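Local coordinates for ferric vibriobactin ABC transporter, periplasmic ferric vibriobactin-binding protein (Vibrio cholerae, PDB 3R5T) that probably captures the siderophore ferric vibriobactin in the periplasm and delivers it to an ABC transporter for iron uptake, at residues 218-230 with 242-254. Numbering follows the deposited sequence. Where two conformers were deposited one is given.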
ATOM      1  N   HIS A 218      -1.279  14.124 -16.829  1.00 18.33           N
ATOM      2  CA  HIS A 218      -1.215  13.872 -18.264  1.00 19.49           C
ATOM      3  C   HIS A 218       0.126  13.221 -18.587  1.00 21.66           C
ATOM      4  O   HIS A 218       1.157  13.544 -17.971  1.00 19.59           O
ATOM      5  CB  HIS A 218      -1.373  15.150 -19.078  1.00 21.42           C
ATOM      6  CG  HIS A 218      -2.719  15.790 -18.955  1.00 24.70           C
ATOM      7  ND1 HIS A 218      -2.952  17.098 -19.317  1.00 30.42           N
ATOM      8  CD2 HIS A 218      -3.903  15.306 -18.514  1.00 25.95           C
ATOM      9  CE1 HIS A 218      -4.222  17.394 -19.107  1.00 32.89           C
ATOM     10  NE2 HIS A 218      -4.820  16.325 -18.615  1.00 29.52           N
ATOM     11  N   TYR A 219       0.091  12.304 -19.549  1.00 21.10           N
ATOM     12  CA  TYR A 219       1.252  11.539 -19.978  1.00 22.03           C
ATOM     13  C   TYR A 219       2.482  12.403 -20.237  1.00 21.88           C
ATOM     14  O   TYR A 219       3.585  12.045 -19.824  1.00 21.14           O
ATOM     15  CB  TYR A 219       0.893  10.787 -21.254  1.00 21.24           C
ATOM     16  CG  TYR A 219       2.054  10.130 -21.964  1.00 19.42           C
ATOM     17  CD1 TYR A 219       2.509  10.624 -23.180  1.00 19.26           C
ATOM     18  CD2 TYR A 219       2.693   9.023 -21.426  1.00 17.98           C
ATOM     19  CE1 TYR A 219       3.548  10.024 -23.856  1.00 21.94           C
ATOM     20  CE2 TYR A 219       3.753   8.418 -22.089  1.00 19.95           C
ATOM     21  CZ  TYR A 219       4.179   8.935 -23.296  1.00 20.87           C
ATOM     22  OH  TYR A 219       5.205   8.345 -23.985  1.00 22.88           O
ATOM     23  N   GLU A 220       2.284  13.523 -20.923  1.00 19.46           N
ATOM     24  CA  GLU A 220       3.398  14.396 -21.313  1.00 21.75           C
ATOM     25  C   GLU A 220       4.272  14.826 -20.136  1.00 21.30           C
ATOM     26  O   GLU A 220       5.470  15.071 -20.300  1.00 22.55           O
ATOM     27  CB  GLU A 220       2.905  15.655 -22.049  1.00 26.44           C
ATOM     28  CG  GLU A 220       2.410  15.404 -23.455  1.00 31.80           C
ATOM     29  CD  GLU A 220       1.173  14.543 -23.471  1.00 39.34           C
ATOM     30  OE1 GLU A 220       0.326  14.721 -22.565  1.00 36.35           O
ATOM     31  OE2 GLU A 220       1.056  13.693 -24.384  1.00 41.36           O
ATOM     32  N   HIS A 221       3.683  14.955 -18.952  1.00 17.78           N
ATOM     33  CA  HIS A 221       4.466  15.383 -17.790  1.00 19.25           C
ATOM     34  C   HIS A 221       5.563  14.393 -17.398  1.00 18.73           C
ATOM     35  O   HIS A 221       6.521  14.778 -16.714  1.00 20.46           O
ATOM     36  CB  HIS A 221       3.572  15.681 -16.582  1.00 22.58           C
ATOM     37  CG  HIS A 221       2.730  16.912 -16.732  1.00 24.21           C
ATOM     38  ND1 HIS A 221       3.266  18.174 -16.877  1.00 25.19           N
ATOM     39  CD2 HIS A 221       1.385  17.073 -16.736  1.00 24.82           C
ATOM     40  CE1 HIS A 221       2.287  19.058 -16.976  1.00 25.58           C
ATOM     41  NE2 HIS A 221       1.135  18.414 -16.894  1.00 25.22           N
ATOM     42  N   LEU A 222       5.410  13.125 -17.778  1.00 20.97           N
ATOM     43  CA  LEU A 222       6.460  12.141 -17.517  1.00 19.84           C
ATOM     44  C   LEU A 222       7.801  12.576 -18.086  1.00 21.57           C
ATOM     45  O   LEU A 222       8.854  12.277 -17.509  1.00 21.09           O
ATOM     46  CB  LEU A 222       6.093  10.763 -18.086  1.00 18.90           C
ATOM     47  CG  LEU A 222       4.984   9.957 -17.396  1.00 17.61           C
ATOM     48  CD1 LEU A 222       4.761   8.674 -18.171  1.00 20.00           C
ATOM     49  CD2 LEU A 222       5.328   9.659 -15.928  1.00 17.31           C
ATOM     50  N   THR A 223       7.775  13.298 -19.203  1.00 19.72           N
ATOM     51  CA  THR A 223       9.023  13.759 -19.814  1.00 21.42           C
ATOM     52  C   THR A 223       9.762  14.771 -18.949  1.00 22.58           C
ATOM     53  O   THR A 223      10.930  15.031 -19.186  1.00 23.89           O
ATOM     54  CB  THR A 223       8.809  14.411 -21.191  1.00 22.58           C
ATOM     55  OG1 THR A 223       8.072  15.632 -21.039  1.00 21.32           O
ATOM     56  CG2 THR A 223       8.080  13.466 -22.145  1.00 21.33           C
ATOM     57  N   GLN A 224       9.074  15.331 -17.951  1.00 22.85           N
ATOM     58  CA  GLN A 224       9.649  16.386 -17.117  1.00 23.65           C
ATOM     59  C   GLN A 224      10.281  15.865 -15.833  1.00 22.50           C
ATOM     60  O   GLN A 224      10.865  16.644 -15.073  1.00 22.45           O
ATOM     61  CB  GLN A 224       8.586  17.442 -16.804  1.00 25.67           C
ATOM     62  CG  GLN A 224       8.037  18.108 -18.066  1.00 28.18           C
ATOM     63  CD  GLN A 224       6.889  19.070 -17.786  1.00 31.10           C
ATOM     64  OE1 GLN A 224       5.818  18.666 -17.355  1.00 30.69           O
ATOM     65  NE2 GLN A 224       7.113  20.355 -18.056  1.00 34.30           N
ATOM     66  N   LEU A 225      10.191  14.558 -15.601  1.00 20.11           N
ATOM     67  CA  LEU A 225      10.789  13.973 -14.397  1.00 21.51           C
ATOM     68  C   LEU A 225      12.316  14.092 -14.432  1.00 24.86           C
ATOM     69  O   LEU A 225      12.948  13.868 -15.466  1.00 25.66           O
ATOM     70  CB  LEU A 225      10.340  12.516 -14.229  1.00 20.82           C
ATOM     71  CG  LEU A 225       8.850  12.348 -13.944  1.00 24.57           C
ATOM     72  CD1 LEU A 225       8.427  10.886 -14.081  1.00 25.25           C
ATOM     73  CD2 LEU A 225       8.524  12.870 -12.560  1.00 24.04           C
ATOM     74  N   GLN A 226      12.919  14.458 -13.306  1.00 25.07           N
ATOM     75  CA  GLN A 226      14.351  14.740 -13.317  1.00 28.49           C
ATOM     76  C   GLN A 226      15.228  13.688 -12.641  1.00 26.72           C
ATOM     77  O   GLN A 226      16.453  13.698 -12.812  1.00 26.98           O
ATOM     78  CB  GLN A 226      14.638  16.119 -12.714  1.00 30.73           C
ATOM     79  CG  GLN A 226      13.967  17.287 -13.435  1.00 36.86           C
ATOM     80  CD  GLN A 226      14.667  17.685 -14.733  1.00 42.57           C
ATOM     81  OE1 GLN A 226      14.540  18.824 -15.193  1.00 46.55           O
ATOM     82  NE2 GLN A 226      15.406  16.753 -15.324  1.00 41.04           N
ATOM     83  N   ALA A 227      14.618  12.786 -11.882  1.00 21.92           N
ATOM     84  CA  ALA A 227      15.413  11.832 -11.115  1.00 25.77           C
ATOM     85  C   ALA A 227      16.235  10.898 -12.001  1.00 25.48           C
ATOM     86  O   ALA A 227      15.834  10.517 -13.112  1.00 23.36           O
ATOM     87  CB  ALA A 227      14.543  11.037 -10.139  1.00 21.92           C
ATOM     88  N   GLU A 228      17.391  10.528 -11.470  1.00 24.50           N
ATOM     89  CA  GLU A 228      18.347   9.676 -12.149  1.00 26.58           C
ATOM     90  C   GLU A 228      17.931   8.212 -12.134  1.00 24.81           C
ATOM     91  O   GLU A 228      18.497   7.396 -12.862  1.00 24.85           O
ATOM     92  CB  GLU A 228      19.718   9.818 -11.488  1.00 28.19           C
ATOM     93  CG  GLU A 228      20.305  11.221 -11.575  1.00 30.21           C
ATOM     94  CD  GLU A 228      20.084  12.086 -10.330  1.00 29.70           C
ATOM     95  OE1 GLU A 228      19.057  11.947  -9.617  1.00 27.23           O
ATOM     96  OE2 GLU A 228      20.964  12.938 -10.068  1.00 32.69           O
ATOM     97  N   THR A 229      16.949   7.888 -11.298  1.00 21.59           N
ATOM     98  CA  THR A 229      16.468   6.522 -11.150  1.00 22.45           C
ATOM     99  C   THR A 229      14.945   6.530 -11.137  1.00 19.31           C
ATOM    100  O   THR A 229      14.331   7.431 -10.574  1.00 17.92           O
ATOM    101  CB  THR A 229      17.010   5.877  -9.858  1.00 24.32           C
ATOM    102  OG1 THR A 229      18.439   5.768  -9.956  1.00 24.36           O
ATOM    103  CG2 THR A 229      16.412   4.489  -9.638  1.00 23.82           C
ATOM    104  N   THR A 230      14.338   5.543 -11.792  1.00 18.88           N
ATOM    105  CA  THR A 230      12.890   5.392 -11.789  1.00 20.86           C
ATOM    106  C   THR A 230      12.509   3.987 -11.356  1.00 19.01           C
ATOM    107  O   THR A 230      13.055   3.009 -11.860  1.00 20.72           O
ATOM    108  CB  THR A 230      12.282   5.635 -13.196  1.00 19.00           C
ATOM    109  OG1 THR A 230      12.417   7.016 -13.550  1.00 21.34           O
ATOM    110  CG2 THR A 230      10.781   5.236 -13.224  1.00 15.03           C
ATOM    111  N   ALA A 242       9.349  -1.665 -21.149  1.00 25.10           N
ATOM    112  CA  ALA A 242       8.440  -0.905 -22.003  1.00 26.20           C
ATOM    113  C   ALA A 242       8.595   0.599 -21.736  1.00 25.38           C
ATOM    114  O   ALA A 242       8.574   1.405 -22.669  1.00 27.08           O
ATOM    115  CB  ALA A 242       7.003  -1.351 -21.788  1.00 26.20           C
ATOM    116  N   PHE A 243       8.755   0.956 -20.463  1.00 26.03           N
ATOM    117  CA  PHE A 243       9.033   2.335 -20.063  1.00 24.12           C
ATOM    118  C   PHE A 243      10.348   2.806 -20.682  1.00 25.52           C
ATOM    119  O   PHE A 243      10.406   3.859 -21.318  1.00 23.07           O
ATOM    120  CB  PHE A 243       9.100   2.432 -18.538  1.00 21.52           C
ATOM    121  CG  PHE A 243       9.243   3.831 -18.018  1.00 19.54           C
ATOM    122  CD1 PHE A 243      10.497   4.366 -17.729  1.00 19.73           C
ATOM    123  CD2 PHE A 243       8.112   4.602 -17.760  1.00 18.62           C
ATOM    124  CE1 PHE A 243      10.621   5.643 -17.229  1.00 21.23           C
ATOM    125  CE2 PHE A 243       8.230   5.881 -17.251  1.00 19.67           C
ATOM    126  CZ  PHE A 243       9.491   6.409 -16.973  1.00 20.67           C
ATOM    127  N   LEU A 244      11.396   2.009 -20.503  1.00 26.82           N
ATOM    128  CA  LEU A 244      12.730   2.333 -21.005  1.00 27.53           C
ATOM    129  C   LEU A 244      12.756   2.589 -22.505  1.00 28.95           C
ATOM    130  O   LEU A 244      13.533   3.415 -22.989  1.00 29.07           O
ATOM    131  CB  LEU A 244      13.678   1.184 -20.698  1.00 29.10           C
ATOM    132  CG  LEU A 244      14.422   1.167 -19.378  1.00 28.95           C
ATOM    133  CD1 LEU A 244      14.592  -0.269 -18.907  1.00 31.91           C
ATOM    134  CD2 LEU A 244      15.781   1.897 -19.507  1.00 26.38           C
ATOM    135  N   HIS A 245      11.917   1.870 -23.242  1.00 27.11           N
ATOM    136  CA  HIS A 245      11.925   1.959 -24.699  1.00 28.08           C
ATOM    137  C   HIS A 245      10.829   2.851 -25.268  1.00 27.66           C
ATOM    138  O   HIS A 245      10.667   2.934 -26.479  1.00 31.19           O
ATOM    139  CB  HIS A 245      11.869   0.563 -25.330  1.00 32.92           C
ATOM    140  CG  HIS A 245      13.130  -0.222 -25.150  1.00 37.70           C
ATOM    141  ND1 HIS A 245      13.287  -1.160 -24.153  1.00 38.80           N
ATOM    142  CD2 HIS A 245      14.305  -0.189 -25.824  1.00 40.13           C
ATOM    143  CE1 HIS A 245      14.500  -1.678 -24.225  1.00 40.91           C
ATOM    144  NE2 HIS A 245      15.138  -1.106 -25.231  1.00 41.70           N
ATOM    145  N   ASP A 246      10.084   3.526 -24.400  1.00 25.02           N
ATOM    146  CA  ASP A 246       9.072   4.465 -24.860  1.00 21.66           C
ATOM    147  C   ASP A 246       9.798   5.634 -25.518  1.00 24.03           C
ATOM    148  O   ASP A 246      10.491   6.379 -24.841  1.00 25.51           O
ATOM    149  CB  ASP A 246       8.240   4.950 -23.674  1.00 21.62           C
ATOM    150  CG  ASP A 246       7.165   5.944 -24.068  1.00 22.39           C
ATOM    151  OD1 ASP A 246       7.262   6.545 -25.154  1.00 23.12           O
ATOM    152  OD2 ASP A 246       6.220   6.134 -23.274  1.00 22.51           O
ATOM    153  N   PRO A 247       9.644   5.797 -26.840  1.00 24.26           N
ATOM    154  CA  PRO A 247      10.450   6.789 -27.568  1.00 25.88           C
ATOM    155  C   PRO A 247      10.250   8.208 -27.053  1.00 25.71           C
ATOM    156  O   PRO A 247      11.180   9.012 -27.100  1.00 24.72           O
ATOM    157  CB  PRO A 247       9.935   6.685 -29.015  1.00 26.25           C
ATOM    158  CG  PRO A 247       9.261   5.390 -29.091  1.00 29.77           C
ATOM    159  CD  PRO A 247       8.696   5.108 -27.731  1.00 26.11           C
ATOM    160  N   ILE A 248       9.048   8.517 -26.585  1.00 22.67           N
ATOM    161  CA  ILE A 248       8.785   9.849 -26.059  1.00 23.81           C
ATOM    162  C   ILE A 248       9.659  10.162 -24.832  1.00 21.23           C
ATOM    163  O   ILE A 248      10.072  11.307 -24.638  1.00 24.55           O
ATOM    164  CB  ILE A 248       7.284  10.030 -25.734  1.00 26.35           C
ATOM    165  CG1 ILE A 248       6.424   9.818 -26.992  1.00 27.85           C
ATOM    166  CG2 ILE A 248       7.029  11.390 -25.083  1.00 25.92           C
ATOM    167  CD1 ILE A 248       6.648  10.832 -28.068  1.00 30.75           C
ATOM    168  N   LEU A 249       9.981   9.138 -24.044  1.00 23.27           N
ATOM    169  CA  LEU A 249      10.727   9.319 -22.792  1.00 23.43           C
ATOM    170  C   LEU A 249      12.243   9.141 -22.940  1.00 26.77           C
ATOM    171  O   LEU A 249      12.971   9.089 -21.947  1.00 26.35           O
ATOM    172  CB  LEU A 249      10.197   8.339 -21.731  1.00 21.19           C
ATOM    173  CG  LEU A 249       8.682   8.330 -21.530  1.00 21.06           C
ATOM    174  CD1 LEU A 249       8.279   7.292 -20.480  1.00 19.86           C
ATOM    175  CD2 LEU A 249       8.177   9.715 -21.154  1.00 21.50           C
ATOM    176  N   LYS A 250      12.720   9.088 -24.177  1.00 27.75           N
ATOM    177  CA  LYS A 250      14.098   8.701 -24.451  1.00 30.13           C
ATOM    178  C   LYS A 250      15.137   9.561 -23.729  1.00 28.13           C
ATOM    179  O   LYS A 250      16.245   9.100 -23.447  1.00 31.13           O
ATOM    180  CB  LYS A 250      14.363   8.688 -25.968  1.00 30.94           C
ATOM    181  CG  LYS A 250      14.181  10.038 -26.675  1.00 30.12           C
ATOM    182  CD  LYS A 250      14.698  10.016 -28.127  1.00 32.12           C
ATOM    183  CE  LYS A 250      13.733   9.330 -29.083  1.00 31.91           C
ATOM    184  NZ  LYS A 250      12.502  10.122 -29.376  1.00 35.21           N
ATOM    185  N   ASN A 251      14.771  10.794 -23.413  1.00 26.69           N
ATOM    186  CA  ASN A 251      15.730  11.722 -22.814  1.00 28.08           C
ATOM    187  C   ASN A 251      15.615  11.853 -21.290  1.00 27.94           C
ATOM    188  O   ASN A 251      16.286  12.686 -20.674  1.00 32.10           O
ATOM    189  CB  ASN A 251      15.655  13.081 -23.511  1.00 31.03           C
ATOM    190  CG  ASN A 251      16.198  13.029 -24.921  1.00 30.96           C
ATOM    191  OD1 ASN A 251      17.231  12.403 -25.171  1.00 32.25           O
ATOM    192  ND2 ASN A 251      15.505  13.674 -25.855  1.00 31.40           N
ATOM    193  N   LEU A 252      14.779  11.023 -20.671  1.00 24.70           N
ATOM    194  CA  LEU A 252      14.687  11.022 -19.215  0.65 23.80           C
ATOM    195  C   LEU A 252      16.028  10.660 -18.601  1.00 25.38           C
ATOM    196  O   LEU A 252      16.709   9.755 -19.070  1.00 28.26           O
ATOM    197  CB  LEU A 252      13.629  10.038 -18.707  0.65 23.97           C
ATOM    198  CG  LEU A 252      12.181  10.518 -18.655  0.65 25.38           C
ATOM    199  CD1 LEU A 252      11.291   9.434 -18.053  0.65 25.36           C
ATOM    200  CD2 LEU A 252      12.063  11.803 -17.864  0.65 26.08           C
ATOM    201  N   PRO A 253      16.421  11.370 -17.537  1.00 26.52           N
ATOM    202  CA  PRO A 253      17.704  11.029 -16.922  1.00 27.88           C
ATOM    203  C   PRO A 253      17.804   9.560 -16.515  1.00 25.29           C
ATOM    204  O   PRO A 253      18.856   8.945 -16.706  1.00 29.86           O
ATOM    205  CB  PRO A 253      17.760  11.946 -15.693  1.00 30.50           C
ATOM    206  CG  PRO A 253      16.896  13.115 -16.065  1.00 28.80           C
ATOM    207  CD  PRO A 253      15.796  12.556 -16.924  1.00 29.51           C
ATOM    208  N   SER A 254      16.721   8.992 -15.987  1.00 21.04           N
ATOM    209  CA  SER A 254      16.752   7.599 -15.554  1.00 23.22           C
ATOM    210  C   SER A 254      16.888   6.623 -16.726  1.00 25.15           C
ATOM    211  O   SER A 254      17.542   5.585 -16.606  1.00 25.79           O
ATOM    212  CB  SER A 254      15.525   7.285 -14.701  1.00 21.69           C
ATOM    213  OG  SER A 254      14.331   7.558 -15.420  1.00 23.85           O
TER
HETATM  214  O   HOH W   1      13.379  10.407 -14.325  1.00 25.49           O
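The hydroxyl of Y219 drives into the carboxylate of D246 in a very short hydrogen bond, OH to OD2 2.5 Å, with the phenol ring and the carboxylate nearly coplanar, their planes 10° apart. The bond reaches OD2 on its syn side, and the hydroxyl of Y170 shares the same oxygen. D246 also makes an Asx turn: OD1 accepts from I248 N at 3.0 Å on the anti side, so both oxygens are engaged, which restrains the carboxylate's rotation. CG of D246 lies anti to its backbone N (chi1 180°), which carries the carboxylate out to the phenol. I248 lies alongside, CB against the Y219 hydroxyl and CG2 3.9 Å from Y219 CE1.

All this lies at the outer end of one lobe of a two-lobed periplasmic binding protein, with the side chain of L222 about 10 Å from the bound siderophore. The loop leading into strand 229-233, part of the lobe's mixed sheet, packs on the turns linking helix 237-244 to helix 253-256. Going along the loop, the leucines carry the packing: L249 CD2 touches both L222 CB and T223 CG2, and L252 CD2 sits 3.3 Å from both L222 O and L225 O. P253 continues the line, its ring lying against the carbonyls of L225, Q226 and A227, with CG 3.3 Å from Q226 O.

At the strand, T230 CG2 comes obliquely to CE1 and CZ of F243, whose ring is also packed edge-to-face with Y170. T230 OG1 has N166 as a partner on the neighbouring strand. Beyond P253, the CA of S254 makes a CH···O contact with E228 O, while its side-chain OG lies 2.7 Å from T230 OG1 and hydrogen-bonds to a water that donates to A227 O.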